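Local coordinates for protein transcriptional activator ToxR (Vibrio vulnificus, PDB 6UTC) that probably senses bile salts through this periplasmic domain, in concert with its partner ToxS, and activates transcription as a membrane-spanning, DNA-binding regulator, at residues P34-W39 with N71-N76; L28-H33 with K62-G67; Q45-Y50 with L75-T80. All blocks are in the same frame, centred on the assembly; numbering follows the deposited sequence. Where two conformers were deposited one is given.

Interaction 1 of 3, residues P34-W39 with N71-N76. With SO4 (sulfate ion), chain B.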
# COMPACT_ATOMS: atom_id res chain seq x y z
N PRO A 34 -1.91 10.41 -11.35
CA PRO A 34 -1.72 11.73 -10.74
C PRO A 34 -0.94 11.66 -9.44
O PRO A 34 -0.78 10.57 -8.85
CB PRO A 34 -3.17 12.21 -10.49
CG PRO A 34 -4.00 11.45 -11.48
CD PRO A 34 -3.33 10.11 -11.59
N PRO A 35 -0.49 12.80 -8.92
CA PRO A 35 0.39 12.79 -7.75
C PRO A 35 -0.29 12.22 -6.50
O PRO A 35 -1.48 12.40 -6.27
CB PRO A 35 0.75 14.27 -7.56
CG PRO A 35 0.49 14.90 -8.90
CD PRO A 35 -0.66 14.16 -9.47
N LEU A 36 0.52 11.52 -5.70
CA LEU A 36 0.05 10.92 -4.46
C LEU A 36 0.90 11.30 -3.25
O LEU A 36 0.64 10.79 -2.16
CB LEU A 36 0.02 9.39 -4.59
CG LEU A 36 -1.06 8.85 -5.52
CD1 LEU A 36 -0.87 7.36 -5.72
CD2 LEU A 36 -2.45 9.14 -4.95
N GLN A 37 1.87 12.20 -3.41
CA GLN A 37 2.77 12.55 -2.32
C GLN A 37 2.03 12.88 -1.02
O GLN A 37 2.49 12.51 0.08
CB GLN A 37 3.69 13.71 -2.75
CG GLN A 37 4.63 14.21 -1.66
CD GLN A 37 5.57 13.13 -1.15
OE1 GLN A 37 6.05 12.30 -1.91
NE2 GLN A 37 5.81 13.14 0.16
N ALA A 38 0.88 13.55 -1.11
CA ALA A 38 0.15 13.94 0.09
C ALA A 38 -0.31 12.74 0.91
O ALA A 38 -0.58 12.88 2.11
CB ALA A 38 -1.07 14.79 -0.28
N TRP A 39 -0.44 11.57 0.30
CA TRP A 39 -0.87 10.38 1.02
C TRP A 39 0.28 9.64 1.68
O TRP A 39 0.03 8.67 2.39
CB TRP A 39 -1.56 9.42 0.05
CG TRP A 39 -2.92 9.88 -0.37
CD1 TRP A 39 -3.24 10.66 -1.46
CD2 TRP A 39 -4.16 9.56 0.26
NE1 TRP A 39 -4.60 10.85 -1.52
CE2 TRP A 39 -5.19 10.17 -0.48
CE3 TRP A 39 -4.50 8.81 1.39
CZ2 TRP A 39 -6.53 10.07 -0.13
CZ3 TRP A 39 -5.84 8.70 1.74
CH2 TRP A 39 -6.84 9.32 0.97
N ASN A 71 -11.16 11.64 -1.27
CA ASN A 71 -10.82 11.28 0.10
C ASN A 71 -10.53 9.80 0.29
O ASN A 71 -10.41 9.35 1.43
CB ASN A 71 -11.90 11.75 1.08
CG ASN A 71 -13.24 11.08 0.85
OD1 ASN A 71 -13.38 10.22 -0.01
ND2 ASN A 71 -14.23 11.48 1.64
N GLN A 72 -10.42 9.04 -0.80
CA GLN A 72 -10.23 7.59 -0.73
C GLN A 72 -9.03 7.17 -1.58
O GLN A 72 -8.90 7.60 -2.73
CB GLN A 72 -11.47 6.85 -1.20
CG GLN A 72 -11.44 5.37 -0.90
CD GLN A 72 -12.82 4.72 -0.92
OE1 GLN A 72 -12.94 3.49 -0.92
NE2 GLN A 72 -13.87 5.54 -0.95
N LEU A 73 -8.18 6.33 -1.00
CA LEU A 73 -7.02 5.75 -1.67
C LEU A 73 -7.15 4.23 -1.68
O LEU A 73 -7.58 3.64 -0.68
CB LEU A 73 -5.75 6.15 -0.92
CG LEU A 73 -4.42 5.71 -1.56
CD1 LEU A 73 -4.08 6.62 -2.74
CD2 LEU A 73 -3.28 5.69 -0.56
N ILE A 74 -6.79 3.61 -2.80
CA ILE A 74 -6.75 2.16 -2.92
C ILE A 74 -5.31 1.70 -2.78
O ILE A 74 -4.41 2.23 -3.45
CB ILE A 74 -7.32 1.71 -4.28
CG1 ILE A 74 -8.67 2.38 -4.55
CG2 ILE A 74 -7.42 0.20 -4.34
CD1 ILE A 74 -9.70 2.13 -3.46
N LEU A 75 -5.07 0.72 -1.91
CA LEU A 75 -3.76 0.09 -1.78
C LEU A 75 -3.90 -1.40 -2.06
O LEU A 75 -4.69 -2.08 -1.41
CB LEU A 75 -3.20 0.29 -0.37
CG LEU A 75 -2.86 1.72 -0.01
CD1 LEU A 75 -2.49 1.84 1.47
CD2 LEU A 75 -1.73 2.25 -0.87
N ASN A 76 -3.14 -1.89 -3.02
CA ASN A 76 -3.15 -3.30 -3.38
C ASN A 76 -1.82 -3.91 -2.95
O ASN A 76 -0.78 -3.62 -3.56
CB ASN A 76 -3.41 -3.47 -4.88
CG ASN A 76 -4.89 -3.55 -5.20
OD1 ASN A 76 -5.53 -4.58 -4.96
ND2 ASN A 76 -5.45 -2.47 -5.69
S SO4 B . 3.96 11.89 -6.99
O1 SO4 B . 4.01 12.75 -8.17
O2 SO4 B . 3.00 10.82 -7.19
O3 SO4 B . 3.50 12.71 -5.85
O4 SO4 B . 5.29 11.36 -6.73
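Leu73 reaches from strand 72-78 into the angle between Leu36 and the indole of Trp39, and each of its outer carbons finds a different surface. Its CB lies over one face of the indole, 3.6 Å from the centroid of the Trp39 six-membered ring and 9° off the ring normal, a CH-pi contact. With CG anti to the backbone N (chi1 -176°), the two methyls are carried on along the indole. CD2 lies on the same side but beyond the rim of the benzene part, 3.9 Å from Trp39 CE3. CD1 passes toward the pyrrole side and meets a methyl of Leu36 across the contact, Leu73 CD1 to Leu36 CD2 being 3.7 Å. The far rim of the indole reaches the residue just before the strand, where Trp39 CH2 lies 3.6 Å from Asn71 O, at the ring edge. Trp39 NE1 is bonded to the carbonyl of Gly68, which satisfies the one polar atom of the indole.

The segment 34-39 belongs to the connection between strand 25-30 and helix 40-52 and turns into a short 3-10 segment, with Trp39 N bonded to Leu36 O. On the other side of this turn a sulfate, probably from the crystallisation liquor, accepts hydrogen bonds from Leu36 N (to O2, 3.0 Å), Gln37 N (to O3, 3.0 Å) and Arg17. Between the segments the chemistry is largely apolar, with one backbone carbonyl at the indole edge: shape and dispersion seat the connection against the sheet, while the N-H groups facing away from strand 72-78 meet the sulfate in this crystal.

Interaction 2 of 3, residues L28-H33 with K62-G67; sequences LTPLNH and KVIATG
Leu28 uses both its polar backbone atoms to hold strand 62-67: its N donates to Val63 O at 2.9 Å, and its O accepts from Ala65 N at 2.8 Å, so the residue brackets Ile64 in a parallel bridge. Two side chains bring the hydrogen bonds to four. Thr29 adds a third bond from its hydroxyl, OG1 donating to Ala65 O over 2.8 Å; chi1 of -167° turns the hydroxyl anti to the backbone N and over to the neighbouring strand. Farther along, His33 NE2 accepts from Gly67 N at 2.9 Å. This last bond is bent, 142° at the hydrogen, and the donor stands 22° out of the imidazole plane.

Strands 25-30 and 62-67 are the two parallel strands of a beta-alpha-beta unit whose connection carries helix 40-52. They lie inside a mixed sheet, with 16-22 antiparallel beyond the first and 72-78 antiparallel beyond the second. After Pro30 the chain leaves the sheet through a type I turn, closed by His33 N to Pro30 O, and this turn brings the imidazole back to the end of 62-67.

Around these bonds the side chains pack by contact of their carbons. Leu28 CD1 touches both Ile64 CD1, at 3.8 Å, and the aliphatic chain of Lys62, whose CD is 3.7 Å away; Phe16 from strand 16-22 touches both Leu28 and Ile64. Nearer the turn, the Pro30 ring crosses the Thr66 side chain at about a right angle, its CD 3.7 Å from Thr66 CG2.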
# COMPACT_ATOMS: atom_id res chain seq x y z
N LEU A 28 4.32 1.57 -5.30
CA LEU A 28 4.29 1.84 -6.73
C LEU A 28 2.97 2.47 -7.12
O LEU A 28 1.95 2.28 -6.45
CB LEU A 28 4.41 0.53 -7.51
CG LEU A 28 5.66 -0.30 -7.27
CD1 LEU A 28 5.48 -1.68 -7.88
CD2 LEU A 28 6.87 0.40 -7.86
N THR A 29 2.98 3.22 -8.22
CA THR A 29 1.75 3.72 -8.81
C THR A 29 1.93 3.68 -10.32
O THR A 29 3.07 3.71 -10.80
CB THR A 29 1.43 5.14 -8.31
OG1 THR A 29 0.09 5.50 -8.66
CG2 THR A 29 2.36 6.19 -8.86
N PRO A 30 0.85 3.55 -11.10
CA PRO A 30 1.01 3.57 -12.55
C PRO A 30 1.77 4.81 -13.01
O PRO A 30 1.67 5.88 -12.41
CB PRO A 30 -0.43 3.55 -13.07
CG PRO A 30 -1.19 2.84 -11.98
CD PRO A 30 -0.55 3.34 -10.70
N LEU A 31 2.55 4.64 -14.08
CA LEU A 31 3.50 5.66 -14.55
C LEU A 31 2.89 7.05 -14.57
O LEU A 31 3.47 8.01 -14.06
CB LEU A 31 3.99 5.31 -15.95
CG LEU A 31 4.88 6.37 -16.60
CD1 LEU A 31 6.18 6.52 -15.83
CD2 LEU A 31 5.16 5.99 -18.05
N ASN A 32 1.71 7.18 -15.18
CA ASN A 32 1.12 8.49 -15.35
C ASN A 32 -0.00 8.78 -14.38
O ASN A 32 -0.74 9.76 -14.58
CB ASN A 32 0.70 8.69 -16.81
CG ASN A 32 1.90 8.83 -17.72
OD1 ASN A 32 2.76 9.67 -17.48
ND2 ASN A 32 1.99 7.99 -18.72
N HIS A 33 -0.14 7.99 -13.32
CA HIS A 33 -1.13 8.29 -12.31
C HIS A 33 -0.86 9.68 -11.72
O HIS A 33 0.29 10.09 -11.58
CB HIS A 33 -1.06 7.24 -11.21
CG HIS A 33 -2.21 7.29 -10.27
ND1 HIS A 33 -2.28 8.18 -9.22
CD2 HIS A 33 -3.35 6.55 -10.22
CE1 HIS A 33 -3.42 8.01 -8.58
NE2 HIS A 33 -4.09 7.02 -9.16
N LYS A 62 5.27 -5.56 -2.83
CA LYS A 62 4.95 -4.23 -3.30
C LYS A 62 3.53 -3.92 -2.89
O LYS A 62 2.75 -4.80 -2.53
CB LYS A 62 5.11 -4.11 -4.81
CG LYS A 62 4.36 -5.12 -5.61
CD LYS A 62 5.00 -5.25 -6.99
CE LYS A 62 4.43 -6.41 -7.78
NZ LYS A 62 5.19 -6.57 -9.05
N VAL A 63 3.23 -2.63 -2.92
CA VAL A 63 1.89 -2.13 -2.72
C VAL A 63 1.63 -1.11 -3.82
O VAL A 63 2.45 -0.22 -4.06
CB VAL A 63 1.65 -1.56 -1.30
CG1 VAL A 63 2.53 -0.38 -0.99
CG2 VAL A 63 0.17 -1.22 -1.09
N ILE A 64 0.53 -1.31 -4.54
CA ILE A 64 0.16 -0.42 -5.64
C ILE A 64 -0.85 0.56 -5.09
O ILE A 64 -1.93 0.17 -4.61
CB ILE A 64 -0.45 -1.19 -6.82
CG1 ILE A 64 0.36 -2.45 -7.14
CG2 ILE A 64 -0.63 -0.25 -8.03
CD1 ILE A 64 1.76 -2.20 -7.52
N ALA A 65 -0.53 1.84 -5.17
CA ALA A 65 -1.39 2.91 -4.69
C ALA A 65 -2.06 3.60 -5.88
O ALA A 65 -1.37 4.04 -6.80
CB ALA A 65 -0.56 3.92 -3.91
N THR A 66 -3.39 3.70 -5.84
CA THR A 66 -4.14 4.39 -6.88
C THR A 66 -5.31 5.14 -6.27
O THR A 66 -5.69 4.94 -5.11
CB THR A 66 -4.68 3.43 -7.94
OG1 THR A 66 -5.55 2.48 -7.32
CG2 THR A 66 -3.56 2.70 -8.67
N GLY A 67 -5.90 6.03 -7.07
CA GLY A 67 -7.00 6.85 -6.58
C GLY A 67 -6.47 8.06 -5.85
O GLY A 67 -5.56 8.74 -6.35

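Interaction 3 of 3, residues Q45-Y50 with L75-T80; sequences QCVNKY and LNYIHT
Tyr50 and Tyr77 lie face to face, their centroids 3.8 Å apart and their planes only 10° from parallel. They join helix 40-52 to strand 72-78 in the alpha-beta core, where the helix packs across one face of the sheet. The side chains run past each other in opposite directions, so the hydroxyl end of Tyr77 lies near CB of Tyr50, and CB of Tyr77 near the hydroxyl of Tyr50. The closest carbons are Tyr50 CD2 and Tyr77 CD1, at 3.5 Å.

The hydroxyl of Tyr50 is hydrogen-bonded to His79, OH to NE2 at 2.7 Å, with NE2 at the edge of the phenol and near its plane. This bond should restrain the Tyr50 ring at its tip, while the stack braces it from one face. The imidazole is turned 48° from the phenol, rim to rim, which completes a cluster of three aromatic side chains. At the other end of the stack, the hydroxyl of Tyr77 reaches the helix backbone between Cys46 and Val47, and Val47 CG2 lies 3.5 Å from Tyr77 OH.

Further out, what positions the cluster comes from several parts of the fold. His54 stacks on Tyr50 and also meets the ring of His79, whose ND1 makes a weak hydrogen bond to Ser58 O. Val88 and Leu90 of strand 88-93 touch Tyr77. Cys46 forms the intrachain disulfide with Cys103, linking the helix to the C-terminal end of the chain. Its SG, swung opposite the backbone N (chi1 -166°) and thereby carried closer than CB to Leu75 and Tyr77, lies at the edge of the Tyr77 ring, 5.3 Å from the centroid, and 3.6 Å from Leu75 CD1.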
# COMPACT_ATOMS: atom_id res chain seq x y z
N GLN A 45 2.17 4.54 7.33
CA GLN A 45 1.56 3.93 8.49
C GLN A 45 0.88 2.62 8.12
O GLN A 45 0.99 1.63 8.84
CB GLN A 45 0.56 4.88 9.15
CG GLN A 45 -0.14 4.28 10.37
CD GLN A 45 0.76 4.18 11.59
OE1 GLN A 45 1.97 4.43 11.51
NE2 GLN A 45 0.18 3.83 12.73
N CYS A 46 0.19 2.61 6.98
CA CYS A 46 -0.49 1.40 6.53
C CYS A 46 0.50 0.27 6.28
O CYS A 46 0.29 -0.86 6.73
CB CYS A 46 -1.29 1.71 5.27
SG CYS A 46 -2.48 0.43 4.82
N VAL A 47 1.61 0.57 5.60
CA VAL A 47 2.63 -0.45 5.37
C VAL A 47 3.21 -0.93 6.70
O VAL A 47 3.43 -2.13 6.89
CB VAL A 47 3.70 0.10 4.42
CG1 VAL A 47 4.88 -0.88 4.29
CG2 VAL A 47 3.07 0.40 3.05
N ASN A 48 3.46 -0.00 7.63
CA ASN A 48 3.93 -0.38 8.97
C ASN A 48 2.99 -1.37 9.64
O ASN A 48 3.42 -2.41 10.16
CB ASN A 48 4.05 0.89 9.82
CG ASN A 48 4.34 0.60 11.30
OD1 ASN A 48 3.45 0.20 12.07
ND2 ASN A 48 5.57 0.84 11.71
N LYS A 49 1.69 -1.07 9.64
CA LYS A 49 0.74 -1.93 10.33
C LYS A 49 0.56 -3.25 9.60
O LYS A 49 0.39 -4.30 10.23
CB LYS A 49 -0.60 -1.22 10.50
CG LYS A 49 -0.50 0.13 11.18
CD LYS A 49 0.34 0.10 12.44
CE LYS A 49 -0.36 -0.61 13.57
NZ LYS A 49 0.42 -0.46 14.84
N TYR A 50 0.62 -3.22 8.26
CA TYR A 50 0.45 -4.45 7.50
C TYR A 50 1.61 -5.39 7.76
O TYR A 50 1.42 -6.61 7.85
CB TYR A 50 0.36 -4.10 6.02
CG TYR A 50 -0.10 -5.24 5.14
CD1 TYR A 50 -1.44 -5.51 4.99
CD2 TYR A 50 0.81 -6.03 4.46
CE1 TYR A 50 -1.88 -6.54 4.18
CE2 TYR A 50 0.38 -7.06 3.64
CZ TYR A 50 -0.97 -7.31 3.50
OH TYR A 50 -1.43 -8.32 2.69
N LEU A 75 -5.07 0.72 -1.91
CA LEU A 75 -3.76 0.09 -1.78
C LEU A 75 -3.90 -1.40 -2.06
O LEU A 75 -4.69 -2.08 -1.41
CB LEU A 75 -3.20 0.29 -0.37
CG LEU A 75 -2.86 1.72 -0.01
CD1 LEU A 75 -2.49 1.84 1.47
CD2 LEU A 75 -1.73 2.25 -0.87
N ASN A 76 -3.14 -1.89 -3.02
CA ASN A 76 -3.15 -3.30 -3.38
C ASN A 76 -1.82 -3.91 -2.95
O ASN A 76 -0.78 -3.62 -3.56
CB ASN A 76 -3.41 -3.47 -4.88
CG ASN A 76 -4.89 -3.55 -5.20
OD1 ASN A 76 -5.53 -4.58 -4.96
ND2 ASN A 76 -5.45 -2.47 -5.69
N TYR A 77 -1.86 -4.73 -1.90
CA TYR A 77 -0.67 -5.41 -1.41
C TYR A 77 -0.46 -6.69 -2.20
O TYR A 77 -1.37 -7.54 -2.27
CB TYR A 77 -0.86 -5.74 0.07
CG TYR A 77 -0.64 -4.55 0.97
CD1 TYR A 77 0.63 -4.23 1.41
CD2 TYR A 77 -1.70 -3.75 1.37
CE1 TYR A 77 0.85 -3.14 2.23
CE2 TYR A 77 -1.49 -2.66 2.20
CZ TYR A 77 -0.21 -2.37 2.63
OH TYR A 77 0.01 -1.29 3.45
N ILE A 78 0.72 -6.83 -2.78
CA ILE A 78 1.07 -7.98 -3.60
C ILE A 78 2.18 -8.74 -2.90
O ILE A 78 3.19 -8.16 -2.48
CB ILE A 78 1.47 -7.56 -5.02
CG1 ILE A 78 0.27 -6.89 -5.71
CG2 ILE A 78 1.96 -8.76 -5.81
CD1 ILE A 78 0.61 -6.13 -6.98
N HIS A 79 1.97 -10.04 -2.74
CA HIS A 79 2.92 -10.93 -2.10
C HIS A 79 3.67 -11.75 -3.13
O HIS A 79 3.37 -11.73 -4.33
CB HIS A 79 2.18 -11.82 -1.10
CG HIS A 79 1.61 -11.06 0.05
ND1 HIS A 79 2.19 -11.07 1.30
CD2 HIS A 79 0.55 -10.23 0.13
CE1 HIS A 79 1.49 -10.28 2.11
NE2 HIS A 79 0.50 -9.75 1.42
N THR A 80 4.68 -12.49 -2.66
CA THR A 80 5.28 -13.49 -3.53
C THR A 80 4.21 -14.50 -3.94
O THR A 80 3.20 -14.68 -3.25
CB THR A 80 6.42 -14.21 -2.81
OG1 THR A 80 5.89 -14.92 -1.69
CG2 THR A 80 7.49 -13.22 -2.34

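All three contacts rest on one mixed sheet. Along the chain come 28-33, then 34-39, then 45-50, followed by their partners 62-67, 71-76 and 75-80, so interaction 2 crosses both others. Interactions 1 and 3 share strand 72-78, including Leu75 and Asn76, with centres about 14 Å apart; interaction 2 lies about 8 Å from interaction 1 and about 13 Å from interaction 3. Neighbouring strands 62-67 and 72-78 connect them, with probable hydrogen bonds at Ile74 to Thr66 and Asn76 to Ile64. The beta-alpha-beta connection is thereby fixed to the sheet at its start and along its helix, which the disulfide links to the C-terminal end.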